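Local atomic coordinates of metal transporter CNNM3 (Homo sapiens, PDB entry 6DFD), a protein that probably mediates magnesium efflux across the membrane, its cyclic nucleotide-binding homology domain forming dimers. Residues L51-F56 with H76-P81. The protein carries 6 engineered substitutions. Numbering follows the deposited sequence.
Sequences LATQRF and HLLKHP
Leu78 meets Thr53 and Gln54 in a small, buried van der Waals contact without a hydrogen bond, between helices 47-60 and 71-78 of the cyclic nucleotide-binding homology domain, and illustrates how one branched side chain can join segments 51-56 and 76-81 with no polar bond between them. One methyl, Leu78 CD1, does all the touching. Leu78 CD1 comes up against the backbone of the first helix, 3.6 Å from Gln54 N. Leu78 CD1 is also 3.8 Å from Gln54 CB. On the Thr53 side Leu78 CD1 lies 3.9 Å from Thr53 CG2, the two side chains passing at a slant.

The threonine's rotation sorts its two branches: with chi1 at -59°, OG1 sits beside its own backbone nitrogen and hydrogen-bonds to Leu49 O one turn back, while CG2 is presented to the leucine. Gln54 divides its labour similarly. Its CB stays at the contact, but a bend at chi2 (-94°) turns the amide away from Leu78, and NE2 hydrogen-bonds to Ser58 OG on its own helix and to Glu71 OE2 at the start of the partner helix. Arg55 adds a salt bridge to that carboxylate, so polar bonds also tie the two helices there.

Leu78 also touches Ile192 of strand 189-195, so its side chain links the helical pair to the beta-barrel. With the hydroxyl and amide NH2 partnered outside the segments, the interface is left to aliphatic carbon and the flank of a helical backbone, and its cohesion should come from van der Waals contact and the exclusion of water.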
loop_
_atom_site.group_PDB
_atom_site.type_symbol
_atom_site.label_atom_id
_atom_site.label_comp_id
_atom_site.label_asym_id
_atom_site.label_seq_id
_atom_site.Cartn_x
_atom_site.Cartn_y
_atom_site.Cartn_z
ATOM N N LEU A 51 -15.806 14.806 10.955
ATOM C CA LEU A 51 -14.879 15.685 11.669
ATOM C C LEU A 51 -13.526 15.012 11.870
ATOM O O LEU A 51 -12.475 15.638 11.683
ATOM C CB LEU A 51 -15.479 16.086 13.016
ATOM C CG LEU A 51 -14.661 17.035 13.891
ATOM C CD1 LEU A 51 -14.343 18.343 13.160
ATOM C CD2 LEU A 51 -15.427 17.307 15.195
ATOM N N ALA A 52 -13.527 13.746 12.284
ATOM C CA ALA A 52 -12.271 13.014 12.421
ATOM C C ALA A 52 -11.537 12.944 11.092
ATOM O O ALA A 52 -10.301 13.032 11.042
ATOM C CB ALA A 52 -12.536 11.603 12.935
ATOM N N THR A 53 -12.286 12.777 10.006
ATOM C CA THR A 53 -11.681 12.710 8.684
ATOM C C THR A 53 -11.036 14.045 8.330
ATOM O O THR A 53 -9.920 14.088 7.797
ATOM C CB THR A 53 -12.738 12.321 7.656
ATOM O OG1 THR A 53 -13.313 11.041 7.994
ATOM C CG2 THR A 53 -12.132 12.244 6.260
ATOM N N GLN A 54 -11.728 15.146 8.622
ATOM C CA GLN A 54 -11.165 16.468 8.353
ATOM C C GLN A 54 -9.895 16.692 9.156
ATOM O O GLN A 54 -8.865 17.080 8.596
ATOM C CB GLN A 54 -12.194 17.554 8.656
ATOM C CG GLN A 54 -11.657 18.966 8.474
ATOM C CD GLN A 54 -11.149 19.524 9.761
ATOM O OE1 GLN A 54 -11.911 19.700 10.709
ATOM N NE2 GLN A 54 -9.850 19.786 9.825
ATOM N N ARG A 55 -9.932 16.435 10.474
ATOM C CA ARG A 55 -8.724 16.628 11.279
ATOM C C ARG A 55 -7.578 15.782 10.745
ATOM O O ARG A 55 -6.425 16.228 10.683
ATOM C CB ARG A 55 -8.971 16.254 12.743
ATOM C CG ARG A 55 -10.129 16.934 13.431
ATOM C CD ARG A 55 -10.006 18.417 13.398
ATOM N NE ARG A 55 -10.873 19.038 14.396
ATOM C CZ ARG A 55 -11.279 20.299 14.338
ATOM N NH1 ARG A 55 -10.909 21.071 13.324
ATOM N NH2 ARG A 55 -12.059 20.789 15.295
ATOM N N PHE A 56 -7.876 14.533 10.394
ATOM C CA PHE A 56 -6.847 13.642 9.880
ATOM C C PHE A 56 -6.210 14.214 8.627
ATOM O O PHE A 56 -4.984 14.297 8.527
ATOM C CB PHE A 56 -7.461 12.274 9.581
ATOM C CG PHE A 56 -6.500 11.296 8.966
ATOM C CD1 PHE A 56 -5.588 10.618 9.746
ATOM C CD2 PHE A 56 -6.521 11.046 7.610
ATOM C CE1 PHE A 56 -4.712 9.700 9.181
ATOM C CE2 PHE A 56 -5.641 10.131 7.039
ATOM C CZ PHE A 56 -4.745 9.457 7.828
ATOM N N HIS A 76 -16.644 21.408 5.355
ATOM C CA HIS A 76 -17.791 21.645 4.486
ATOM C C HIS A 76 -17.714 20.805 3.212
ATOM O O HIS A 76 -18.729 20.279 2.745
ATOM C CB HIS A 76 -17.873 23.133 4.155
ATOM C CG HIS A 76 -19.054 23.508 3.319
ATOM N ND1 HIS A 76 -18.929 24.090 2.075
ATOM C CD2 HIS A 76 -20.384 23.401 3.552
ATOM C CE1 HIS A 76 -20.130 24.319 1.576
ATOM N NE2 HIS A 76 -21.031 23.911 2.452
ATOM N N LEU A 77 -16.521 20.674 2.628
ATOM C CA LEU A 77 -16.371 19.868 1.418
ATOM C C LEU A 77 -16.678 18.404 1.696
ATOM O O LEU A 77 -17.384 17.744 0.925
ATOM C CB LEU A 77 -14.954 20.016 0.864
ATOM C CG LEU A 77 -14.549 19.059 -0.263
ATOM C CD1 LEU A 77 -15.392 19.315 -1.501
ATOM C CD2 LEU A 77 -13.070 19.210 -0.588
ATOM N N LEU A 78 -16.134 17.874 2.792
ATOM C CA LEU A 78 -16.327 16.465 3.116
ATOM C C LEU A 78 -17.781 16.131 3.396
ATOM O O LEU A 78 -18.155 14.954 3.357
ATOM C CB LEU A 78 -15.468 16.103 4.324
ATOM C CG LEU A 78 -13.959 16.156 4.111
ATOM C CD1 LEU A 78 -13.272 15.882 5.422
ATOM C CD2 LEU A 78 -13.493 15.167 3.071
ATOM N N LYS A 79 -18.603 17.130 3.689
ATOM C CA LYS A 79 -20.017 16.919 3.949
ATOM C C LYS A 79 -20.857 16.914 2.681
ATOM O O LYS A 79 -22.051 16.602 2.750
ATOM C CB LYS A 79 -20.549 18.007 4.889
ATOM C CG LYS A 79 -20.091 17.896 6.337
ATOM C CD LYS A 79 -20.744 18.987 7.171
ATOM C CE LYS A 79 -20.357 18.908 8.638
ATOM N NZ LYS A 79 -20.689 20.190 9.322
ATOM N N HIS A 80 -20.282 17.256 1.532
ATOM C CA HIS A 80 -21.083 17.319 0.320
ATOM C C HIS A 80 -21.473 15.914 -0.138
ATOM O O HIS A 80 -20.653 14.989 -0.085
ATOM C CB HIS A 80 -20.335 18.041 -0.796
ATOM C CG HIS A 80 -21.209 18.405 -1.953
ATOM N ND1 HIS A 80 -21.692 17.469 -2.840
ATOM C CD2 HIS A 80 -21.706 19.597 -2.357
ATOM C CE1 HIS A 80 -22.441 18.068 -3.748
ATOM N NE2 HIS A 80 -22.467 19.360 -3.478
ATOM N N PRO A 81 -22.715 15.720 -0.603
ATOM C CA PRO A 81 -23.133 14.365 -1.004
ATOM C C PRO A 81 -22.235 13.713 -2.042
ATOM O O PRO A 81 -21.975 12.507 -1.938
ATOM C CB PRO A 81 -24.552 14.590 -1.546
ATOM C CG PRO A 81 -25.040 15.792 -0.830
ATOM C CD PRO A 81 -23.845 16.670 -0.631
#